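Local coordinates for protein QdtA (Thermoanaerobacterium thermosaccharolyticum, PDB 4ZU5) that belongs to the cupin superfamily as a WxcM-like protein, a small dimeric beta-sandwich that binds thymidine in a pocket, at residues A[31-37]-A[110-116]; A[47-53]-A[94-100]; A[58-64]-A[105-111]. All coordinates share one frame; numbering follows the deposited sequence.

Interaction 1: residues A[31-37]-A[110-116]; sequences FDIKRVY and VLASEYY. Unlike the reference sequence in segment 110-116: Y116 (reference Cys).
Y37 lays one ring face over V110, whose CB sits 3.7 Å from the centroid of the Y37 ring while its CG1 and CG2 reach CZ and CE1. With CG of Y37 between its backbone N and carbonyl carbon (chi1 63°), the ring is folded back over its neighbour, and its OH bonds to Q58. This is the tight end of the contact: Y37 and V110 form a hydrogen-bonded antiparallel pair, with V110 N to Y37 O at 2.8 Å, and on the other face of the sheet V36 CG1 lies beside L111 CD2. Regular pairing breaks at A112, where K34 and R35 both face one residue in a classic beta bulge. A112 O takes a bond from K34 N at 3.1 Å and a weak one from R35 N. Beyond the bulge the contact opens toward solvent. There the K34 chain crosses Y115 at about a right angle, CB standing over the ring centre, 4.2 Å from the centroid of the Y115 ring. F31 takes S113 CB over one face of its ring, and a water links D32 O to S113 O. Between the two regimes lies R35. Its extended start (CG opposite the backbone N, chi1 169°) and bend at chi3 bring the guanidinium side-on to E114 O, which lies in the guanidinium plane and accepts from NE and NH1, each 3.1 Å away. A112 CB lies over one face of this group and Y116 N over the other. R35 and Y116 belong to the thymidine pocket, and the strand of R35 pairs with the second subunit. Gripping a backbone carbonyl with two nitrogens fixes the rotation of the guanidinium, so the loop after the strand probably helps to position R35 beside thymidine.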
# COMPACT_ATOMS: atom_id res chain seq x y z
N PHE A 31 11.93 -7.25 5.01
CA PHE A 31 12.74 -6.05 4.78
C PHE A 31 12.03 -4.80 5.28
O PHE A 31 10.86 -4.86 5.56
CB PHE A 31 13.10 -5.93 3.28
CG PHE A 31 11.93 -5.95 2.33
CD1 PHE A 31 11.22 -4.81 2.03
CD2 PHE A 31 11.58 -7.13 1.66
CE1 PHE A 31 10.18 -4.84 1.12
CE2 PHE A 31 10.56 -7.16 0.76
CZ PHE A 31 9.83 -6.03 0.51
N ASP A 32 12.74 -3.68 5.44
CA ASP A 32 12.08 -2.41 5.74
C ASP A 32 11.54 -1.84 4.46
O ASP A 32 12.18 -1.91 3.40
CB ASP A 32 13.06 -1.35 6.26
CG ASP A 32 13.51 -1.61 7.68
OD1 ASP A 32 12.65 -1.56 8.58
OD2 ASP A 32 14.73 -1.83 7.85
N ILE A 33 10.39 -1.20 4.57
CA ILE A 33 9.73 -0.58 3.43
C ILE A 33 10.32 0.83 3.20
O ILE A 33 10.06 1.77 3.97
CB ILE A 33 8.22 -0.47 3.69
CG1 ILE A 33 7.62 -1.81 4.13
CG2 ILE A 33 7.52 0.11 2.48
CD1 ILE A 33 6.24 -1.71 4.74
N LYS A 34 11.10 0.97 2.13
CA LYS A 34 11.67 2.28 1.77
C LYS A 34 10.74 2.97 0.79
O LYS A 34 10.78 4.20 0.64
CB LYS A 34 13.09 2.16 1.19
CG LYS A 34 14.08 1.46 2.10
CD LYS A 34 14.93 2.46 2.86
CE LYS A 34 16.25 1.83 3.33
NZ LYS A 34 15.98 0.85 4.42
N ARG A 35 9.92 2.19 0.09
CA ARG A 35 9.12 2.70 -1.00
C ARG A 35 7.88 1.87 -1.24
O ARG A 35 7.94 0.67 -1.09
CB ARG A 35 9.93 2.64 -2.29
CG ARG A 35 9.05 2.93 -3.51
CD ARG A 35 9.90 3.17 -4.74
NE ARG A 35 11.00 2.22 -4.80
CZ ARG A 35 11.25 1.49 -5.89
NH1 ARG A 35 12.30 0.66 -5.91
NH2 ARG A 35 10.48 1.69 -6.96
N VAL A 36 6.76 2.50 -1.59
CA VAL A 36 5.60 1.77 -2.06
C VAL A 36 5.18 2.42 -3.36
O VAL A 36 5.52 3.57 -3.66
CB VAL A 36 4.42 1.72 -1.10
CG1 VAL A 36 4.73 1.22 0.31
CG2 VAL A 36 3.74 3.05 -1.04
N TYR A 37 4.57 1.61 -4.21
CA TYR A 37 3.85 2.14 -5.32
C TYR A 37 2.67 1.31 -5.67
O TYR A 37 2.57 0.15 -5.27
CB TYR A 37 4.77 2.36 -6.52
CG TYR A 37 5.42 1.13 -7.11
CD1 TYR A 37 4.80 0.43 -8.10
CD2 TYR A 37 6.67 0.68 -6.69
CE1 TYR A 37 5.38 -0.69 -8.67
CE2 TYR A 37 7.26 -0.43 -7.26
CZ TYR A 37 6.61 -1.09 -8.29
OH TYR A 37 7.15 -2.20 -8.86
N VAL A 110 2.77 -2.49 -4.41
CA VAL A 110 4.10 -3.06 -4.32
C VAL A 110 4.82 -2.39 -3.16
O VAL A 110 4.83 -1.19 -3.07
CB VAL A 110 4.87 -2.84 -5.63
CG1 VAL A 110 6.30 -3.41 -5.57
CG2 VAL A 110 4.04 -3.42 -6.81
N LEU A 111 5.39 -3.19 -2.28
CA LEU A 111 6.29 -2.74 -1.24
C LEU A 111 7.73 -3.09 -1.65
O LEU A 111 7.97 -4.17 -2.14
CB LEU A 111 6.00 -3.45 0.07
CG LEU A 111 4.52 -3.57 0.44
CD1 LEU A 111 4.31 -4.41 1.70
CD2 LEU A 111 3.83 -2.24 0.52
N ALA A 112 8.68 -2.18 -1.49
CA ALA A 112 10.00 -2.29 -2.06
C ALA A 112 11.02 -1.99 -0.99
O ALA A 112 10.81 -1.08 -0.18
CB ALA A 112 10.17 -1.32 -3.21
N SER A 113 12.11 -2.75 -1.02
CA SER A 113 13.19 -2.67 -0.03
C SER A 113 14.20 -1.51 -0.24
O SER A 113 15.03 -1.27 0.63
CB SER A 113 13.98 -4.00 0.02
OG SER A 113 14.80 -4.19 -1.12
N GLU A 114 14.13 -0.83 -1.37
CA GLU A 114 15.00 0.30 -1.63
C GLU A 114 14.31 1.40 -2.35
O GLU A 114 13.34 1.22 -3.06
CB GLU A 114 16.19 -0.12 -2.48
CG GLU A 114 17.04 -1.21 -1.87
CD GLU A 114 17.80 -0.77 -0.64
OE1 GLU A 114 17.85 0.45 -0.31
OE2 GLU A 114 18.34 -1.70 -0.01
N TYR A 115 14.84 2.61 -2.19
CA TYR A 115 14.42 3.68 -3.11
C TYR A 115 14.73 3.32 -4.55
O TYR A 115 15.66 2.57 -4.81
CB TYR A 115 15.12 5.01 -2.79
CG TYR A 115 14.96 5.43 -1.33
CD1 TYR A 115 15.93 5.10 -0.38
CD2 TYR A 115 13.82 6.12 -0.90
CE1 TYR A 115 15.79 5.45 0.96
CE2 TYR A 115 13.68 6.51 0.43
CZ TYR A 115 14.66 6.17 1.36
OH TYR A 115 14.53 6.55 2.69
N TYR A 116 13.94 3.87 -5.45
CA TYR A 116 14.13 3.77 -6.87
C TYR A 116 15.54 4.04 -7.30
O TYR A 116 16.13 5.02 -6.88
CB TYR A 116 13.21 4.74 -7.57
CG TYR A 116 13.39 4.70 -9.05
CD1 TYR A 116 12.93 3.62 -9.80
CD2 TYR A 116 14.06 5.72 -9.71
CE1 TYR A 116 13.07 3.58 -11.18
CE2 TYR A 116 14.23 5.67 -11.08
CZ TYR A 116 13.74 4.60 -11.81
OH TYR A 116 13.91 4.58 -13.17
O HOH W 1 14.92 -2.37 3.37

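Interaction 2: residues A[47-53]-A[94-100]; sequences TRGYHSH and LVWREMF. Unlike the reference sequence in segment 47-53: S52 (reference Ala). Unlike the reference sequence in segment 94-100: L94 (reference Phe), V95 (reference Leu).
R97 crosses over the H51 ring at a slant and reaches the edge of H53. Its CB leaves the strand with CG between the backbone N and carbonyl carbon (chi1 88°), and bends at chi2 and chi3 curl the chain back across the neighbouring strand. CD then sits over one face of the imidazole, 4.0 Å from the centroid of the H51 ring, and also 3.2 Å from H51 O. NE is 3.0 Å from H51 O and makes a weak bond to V95 O. At the tip, NH2 donates to V95 O at 2.9 Å, nearly in the guanidinium plane, and approaches the H53 ring at CD2; NH1 donates to Q58 OE1. The guanidinium is thus held from several directions, its plane 31° from that of the H51 ring. Away from R97, W96 lays its indole over the backbone of Y50 and H51, while its NE1 donates to E98 OE2 at 2.9 Å. E98 CG in turn covers one face of the Y50 ring, and its OE1 forms a salt bridge with R70. Y50, in a left-handed backbone conformation, and H51 both face R97, whose O takes weak bonds from both, the one from Y50 N short (2.8 Å) but bent; G49 just before them also has positive phi. This is a G1 beta bulge in an antiparallel sheet of the cupin sandwich, whose histidine-bearing face meets Y121 of the thymidine pocket.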
# COMPACT_ATOMS: atom_id res chain seq x y z
N THR A 47 -0.54 -5.75 -20.83
CA THR A 47 0.54 -6.39 -20.12
C THR A 47 1.56 -5.35 -19.78
O THR A 47 1.99 -4.60 -20.64
CB THR A 47 1.24 -7.45 -20.98
OG1 THR A 47 0.24 -8.40 -21.34
CG2 THR A 47 2.35 -8.15 -20.18
N ARG A 48 1.95 -5.26 -18.51
CA ARG A 48 3.02 -4.32 -18.16
C ARG A 48 4.09 -5.03 -17.39
O ARG A 48 4.03 -6.26 -17.24
CB ARG A 48 2.49 -3.11 -17.37
CG ARG A 48 1.59 -3.45 -16.22
CD ARG A 48 1.05 -2.18 -15.56
NE ARG A 48 2.15 -1.34 -15.12
CZ ARG A 48 2.16 -0.01 -15.13
NH1 ARG A 48 3.25 0.61 -14.76
NH2 ARG A 48 1.10 0.70 -15.50
N GLY A 49 5.05 -4.27 -16.87
CA GLY A 49 6.21 -4.86 -16.20
C GLY A 49 7.39 -4.99 -17.16
O GLY A 49 7.96 -4.01 -17.57
N TYR A 50 7.75 -6.22 -17.51
CA TYR A 50 8.88 -6.51 -18.39
C TYR A 50 10.16 -5.97 -17.77
O TYR A 50 10.87 -5.17 -18.39
CB TYR A 50 8.70 -5.88 -19.79
CG TYR A 50 7.48 -6.39 -20.56
CD1 TYR A 50 7.49 -7.60 -21.24
CD2 TYR A 50 6.32 -5.63 -20.61
CE1 TYR A 50 6.39 -8.04 -21.97
CE2 TYR A 50 5.23 -6.04 -21.34
CZ TYR A 50 5.27 -7.24 -22.00
OH TYR A 50 4.13 -7.65 -22.61
N HIS A 51 10.50 -6.47 -16.58
CA HIS A 51 11.75 -6.06 -15.94
C HIS A 51 12.14 -7.00 -14.82
O HIS A 51 11.39 -7.91 -14.46
CB HIS A 51 11.66 -4.60 -15.46
CG HIS A 51 10.78 -4.40 -14.27
ND1 HIS A 51 9.43 -4.13 -14.37
CD2 HIS A 51 11.04 -4.51 -12.94
CE1 HIS A 51 8.90 -4.07 -13.16
NE2 HIS A 51 9.86 -4.31 -12.28
N SER A 52 13.38 -6.84 -14.40
CA SER A 52 13.90 -7.50 -13.23
C SER A 52 14.80 -6.54 -12.43
O SER A 52 14.95 -5.35 -12.76
CB SER A 52 14.68 -8.74 -13.64
OG SER A 52 15.08 -9.50 -12.49
N HIS A 53 15.40 -7.05 -11.36
CA HIS A 53 16.38 -6.29 -10.58
C HIS A 53 17.48 -7.15 -10.07
O HIS A 53 17.25 -8.34 -9.86
CB HIS A 53 15.71 -5.75 -9.33
CG HIS A 53 14.54 -4.91 -9.62
ND1 HIS A 53 14.65 -3.56 -9.85
CD2 HIS A 53 13.23 -5.22 -9.80
CE1 HIS A 53 13.45 -3.05 -10.09
NE2 HIS A 53 12.58 -4.04 -10.06
N LEU A 94 16.62 -11.00 -9.58
CA LEU A 94 16.84 -11.70 -10.82
C LEU A 94 15.72 -12.61 -11.21
O LEU A 94 15.91 -13.63 -11.88
CB LEU A 94 18.13 -12.49 -10.75
CG LEU A 94 19.36 -11.59 -10.78
CD1 LEU A 94 20.57 -12.48 -10.69
CD2 LEU A 94 19.47 -10.66 -11.98
N VAL A 95 14.52 -12.16 -10.90
CA VAL A 95 13.35 -12.80 -11.42
C VAL A 95 12.72 -11.80 -12.37
O VAL A 95 12.56 -10.65 -12.02
CB VAL A 95 12.38 -13.10 -10.29
CG1 VAL A 95 11.05 -13.60 -10.85
CG2 VAL A 95 12.96 -14.14 -9.33
N TRP A 96 12.38 -12.23 -13.59
CA TRP A 96 11.75 -11.35 -14.58
C TRP A 96 10.27 -11.42 -14.36
O TRP A 96 9.68 -12.50 -14.19
CB TRP A 96 12.11 -11.83 -16.02
CG TRP A 96 11.53 -11.03 -17.18
CD1 TRP A 96 10.36 -11.26 -17.81
CD2 TRP A 96 12.13 -9.93 -17.86
NE1 TRP A 96 10.16 -10.34 -18.83
CE2 TRP A 96 11.24 -9.53 -18.89
CE3 TRP A 96 13.28 -9.19 -17.67
CZ2 TRP A 96 11.49 -8.44 -19.72
CZ3 TRP A 96 13.56 -8.16 -18.54
CH2 TRP A 96 12.64 -7.77 -19.53
N ARG A 97 9.61 -10.27 -14.44
CA ARG A 97 8.16 -10.35 -14.34
C ARG A 97 7.39 -9.45 -15.28
O ARG A 97 7.88 -8.41 -15.72
CB ARG A 97 7.69 -10.17 -12.90
CG ARG A 97 7.45 -8.75 -12.47
CD ARG A 97 8.72 -7.95 -12.64
NE ARG A 97 9.89 -8.51 -11.96
CZ ARG A 97 10.24 -8.20 -10.72
NH1 ARG A 97 9.47 -7.37 -10.01
NH2 ARG A 97 11.37 -8.68 -10.20
N GLU A 98 6.19 -9.93 -15.57
CA GLU A 98 5.15 -9.22 -16.34
C GLU A 98 3.81 -9.40 -15.64
O GLU A 98 3.56 -10.38 -14.93
CB GLU A 98 5.11 -9.81 -17.76
CG GLU A 98 6.43 -9.69 -18.49
CD GLU A 98 6.56 -10.61 -19.69
OE1 GLU A 98 5.53 -11.21 -20.04
OE2 GLU A 98 7.67 -10.70 -20.23
N MET A 99 2.93 -8.42 -15.80
CA MET A 99 1.65 -8.47 -15.15
C MET A 99 0.54 -8.23 -16.17
O MET A 99 0.69 -7.39 -17.04
CB MET A 99 1.58 -7.37 -14.09
CG MET A 99 2.61 -7.46 -12.97
SD MET A 99 4.09 -6.54 -13.31
CE MET A 99 3.57 -4.97 -12.63
N PHE A 100 -0.55 -8.95 -16.04
CA PHE A 100 -1.60 -8.93 -17.08
C PHE A 100 -2.94 -9.41 -16.56
O PHE A 100 -3.06 -9.86 -15.41
CB PHE A 100 -1.09 -9.73 -18.30
CG PHE A 100 -1.03 -11.21 -18.07
CD1 PHE A 100 -2.10 -12.03 -18.43
CD2 PHE A 100 0.06 -11.79 -17.47
CE1 PHE A 100 -2.07 -13.40 -18.23
CE2 PHE A 100 0.10 -13.15 -17.25
CZ PHE A 100 -0.98 -13.95 -17.59

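Interaction 3: residues A[58-64]-A[105-111]; sequences QVLICLN and GCVLLVL
L60 and V110 run alongside each other on one face of a regular antiparallel ladder in a sheet of the cupin beta-sandwich. L60 CG is 4.0 Å from V110 CG2, and the CD1 branch of L60 reaches both methyls of V110. Beside them Q58 crosses V110 obliquely: its chain runs out extended beyond CG, and NE2 comes to 3.6 Å from V110 CG1. The polar end of Q58 is used elsewhere, its amide engaged by R97 and Y37. L108, also on this face, turns CD1 back toward the backbone, where it meets I61 O. The other face carries a second apolar row. I61 and L109 extend in the same direction, whereas I61 slants across L111; the single methyl CD1 of I61 meets both L109 CD2 and L111 CD1, each at 4.0 Å. L63 leans over L109, with CD1 against CB and CD2. I23 packs on I61 and L111, and Y38 of the second subunit packs on I61 and L63, so this row takes part in the dimer interface. Strong backbone pairing holds the rows in register, L109 N reaching I61 O at 2.8 Å with an almost linear N-H...O angle of 177°. Toward G105 the ladder becomes less regular, and C62 SG touches C106 SG at 3.8 Å. N64, its CG opposite the backbone N (chi1 -169°), closes the end: ND2 donates to G105 O at 2.9 Å, approaching from above the carbonyl plane, 54° out of it.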
# COMPACT_ATOMS: atom_id res chain seq x y z
N GLN A 58 10.89 -7.12 -3.25
CA GLN A 58 9.57 -6.55 -3.38
C GLN A 58 8.56 -7.56 -2.91
O GLN A 58 8.80 -8.77 -2.98
CB GLN A 58 9.30 -6.35 -4.87
CG GLN A 58 10.12 -5.25 -5.49
CD GLN A 58 9.55 -4.86 -6.86
OE1 GLN A 58 9.05 -5.70 -7.60
NE2 GLN A 58 9.57 -3.59 -7.15
N VAL A 59 7.40 -7.05 -2.51
CA VAL A 59 6.21 -7.84 -2.28
C VAL A 59 5.08 -7.20 -3.05
O VAL A 59 4.80 -6.04 -2.87
CB VAL A 59 5.90 -7.92 -0.79
CG1 VAL A 59 4.56 -8.55 -0.49
CG2 VAL A 59 7.00 -8.74 -0.09
N LEU A 60 4.39 -8.00 -3.84
CA LEU A 60 3.25 -7.53 -4.61
C LEU A 60 1.96 -8.00 -3.95
O LEU A 60 1.84 -9.16 -3.52
CB LEU A 60 3.31 -8.08 -6.04
CG LEU A 60 4.21 -7.41 -7.08
CD1 LEU A 60 5.65 -7.26 -6.60
CD2 LEU A 60 4.22 -8.15 -8.41
N ILE A 61 0.96 -7.15 -3.92
CA ILE A 61 -0.34 -7.51 -3.30
C ILE A 61 -1.48 -6.91 -4.09
O ILE A 61 -1.46 -5.72 -4.42
CB ILE A 61 -0.46 -6.97 -1.84
CG1 ILE A 61 0.83 -7.19 -1.06
CG2 ILE A 61 -1.66 -7.56 -1.10
CD1 ILE A 61 1.13 -6.12 -0.05
N CYS A 62 -2.49 -7.72 -4.39
CA CYS A 62 -3.65 -7.24 -5.14
C CYS A 62 -4.77 -6.95 -4.18
O CYS A 62 -5.23 -7.85 -3.47
CB CYS A 62 -4.06 -8.29 -6.16
SG CYS A 62 -5.60 -7.75 -6.95
N LEU A 63 -5.07 -5.65 -3.99
CA LEU A 63 -5.90 -5.17 -2.89
C LEU A 63 -7.38 -5.19 -3.30
O LEU A 63 -8.25 -5.11 -2.45
CB LEU A 63 -5.50 -3.73 -2.48
CG LEU A 63 -4.06 -3.65 -1.95
CD1 LEU A 63 -3.81 -2.29 -1.30
CD2 LEU A 63 -3.77 -4.73 -0.93
N ASN A 64 -7.63 -5.32 -4.59
CA ASN A 64 -9.00 -5.37 -5.11
C ASN A 64 -8.93 -5.97 -6.51
O ASN A 64 -7.98 -5.75 -7.27
CB ASN A 64 -9.59 -3.98 -5.23
CG ASN A 64 -11.08 -4.03 -5.51
OD1 ASN A 64 -11.86 -4.69 -4.81
ND2 ASN A 64 -11.46 -3.36 -6.57
N GLY A 105 -11.29 -2.27 -11.81
CA GLY A 105 -11.18 -1.91 -10.39
C GLY A 105 -9.92 -2.47 -9.72
O GLY A 105 -9.70 -2.23 -8.54
N CYS A 106 -9.07 -3.19 -10.45
CA CYS A 106 -7.90 -3.82 -9.81
C CYS A 106 -6.95 -2.78 -9.22
O CYS A 106 -6.70 -1.74 -9.82
CB CYS A 106 -7.12 -4.63 -10.82
SG CYS A 106 -5.75 -5.61 -10.14
N VAL A 107 -6.33 -3.14 -8.11
CA VAL A 107 -5.33 -2.30 -7.47
C VAL A 107 -4.19 -3.23 -7.07
O VAL A 107 -4.43 -4.16 -6.31
CB VAL A 107 -5.85 -1.75 -6.14
CG1 VAL A 107 -4.73 -1.08 -5.41
CG2 VAL A 107 -7.02 -0.80 -6.32
N LEU A 108 -3.02 -2.99 -7.63
CA LEU A 108 -1.81 -3.77 -7.30
C LEU A 108 -0.89 -2.84 -6.47
O LEU A 108 -0.48 -1.79 -6.98
CB LEU A 108 -1.12 -4.10 -8.60
CG LEU A 108 0.15 -4.97 -8.48
CD1 LEU A 108 -0.08 -6.19 -7.60
CD2 LEU A 108 0.76 -5.38 -9.82
N LEU A 109 -0.53 -3.27 -5.26
CA LEU A 109 0.35 -2.54 -4.38
C LEU A 109 1.70 -3.26 -4.37
O LEU A 109 1.75 -4.48 -4.32
CB LEU A 109 -0.21 -2.57 -2.97
CG LEU A 109 0.70 -2.00 -1.89
CD1 LEU A 109 0.79 -0.50 -2.14
CD2 LEU A 109 0.08 -2.26 -0.53
N VAL A 110 2.77 -2.49 -4.41
CA VAL A 110 4.10 -3.06 -4.32
C VAL A 110 4.82 -2.39 -3.16
O VAL A 110 4.83 -1.19 -3.07
CB VAL A 110 4.87 -2.84 -5.63
CG1 VAL A 110 6.30 -3.41 -5.57
CG2 VAL A 110 4.04 -3.42 -6.81
N LEU A 111 5.39 -3.19 -2.28
CA LEU A 111 6.29 -2.74 -1.24
C LEU A 111 7.73 -3.09 -1.65
O LEU A 111 7.97 -4.17 -2.14
CB LEU A 111 6.00 -3.45 0.07
CG LEU A 111 4.52 -3.57 0.44
CD1 LEU A 111 4.31 -4.41 1.70
CD2 LEU A 111 3.83 -2.24 0.52

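How the interactions relate
Interactions 1 and 3 share one antiparallel sheet, in which strand 107-112 is flanked by 35-40 and 58-64 and supplies V110 and L111 to both; their centres are about 13 Å apart. Interaction 2 belongs to the other five-stranded sheet, about 16 Å from interaction 1 and 14 Å from interaction 3, centre to centre. Along the chain, 31-37 comes first and 110-116 last, the latter overlapping 105-111, while interactions 2 and 3 alternate, since successive strands 47-53 and 58-64, then 96-100 and 107-112, pass from sheet to sheet. Q58 probably ties the three together by hydrogen bonds to Y37 OH and R97 NH1, joining the two sheets of the cupin sandwich near the thymidine pocket.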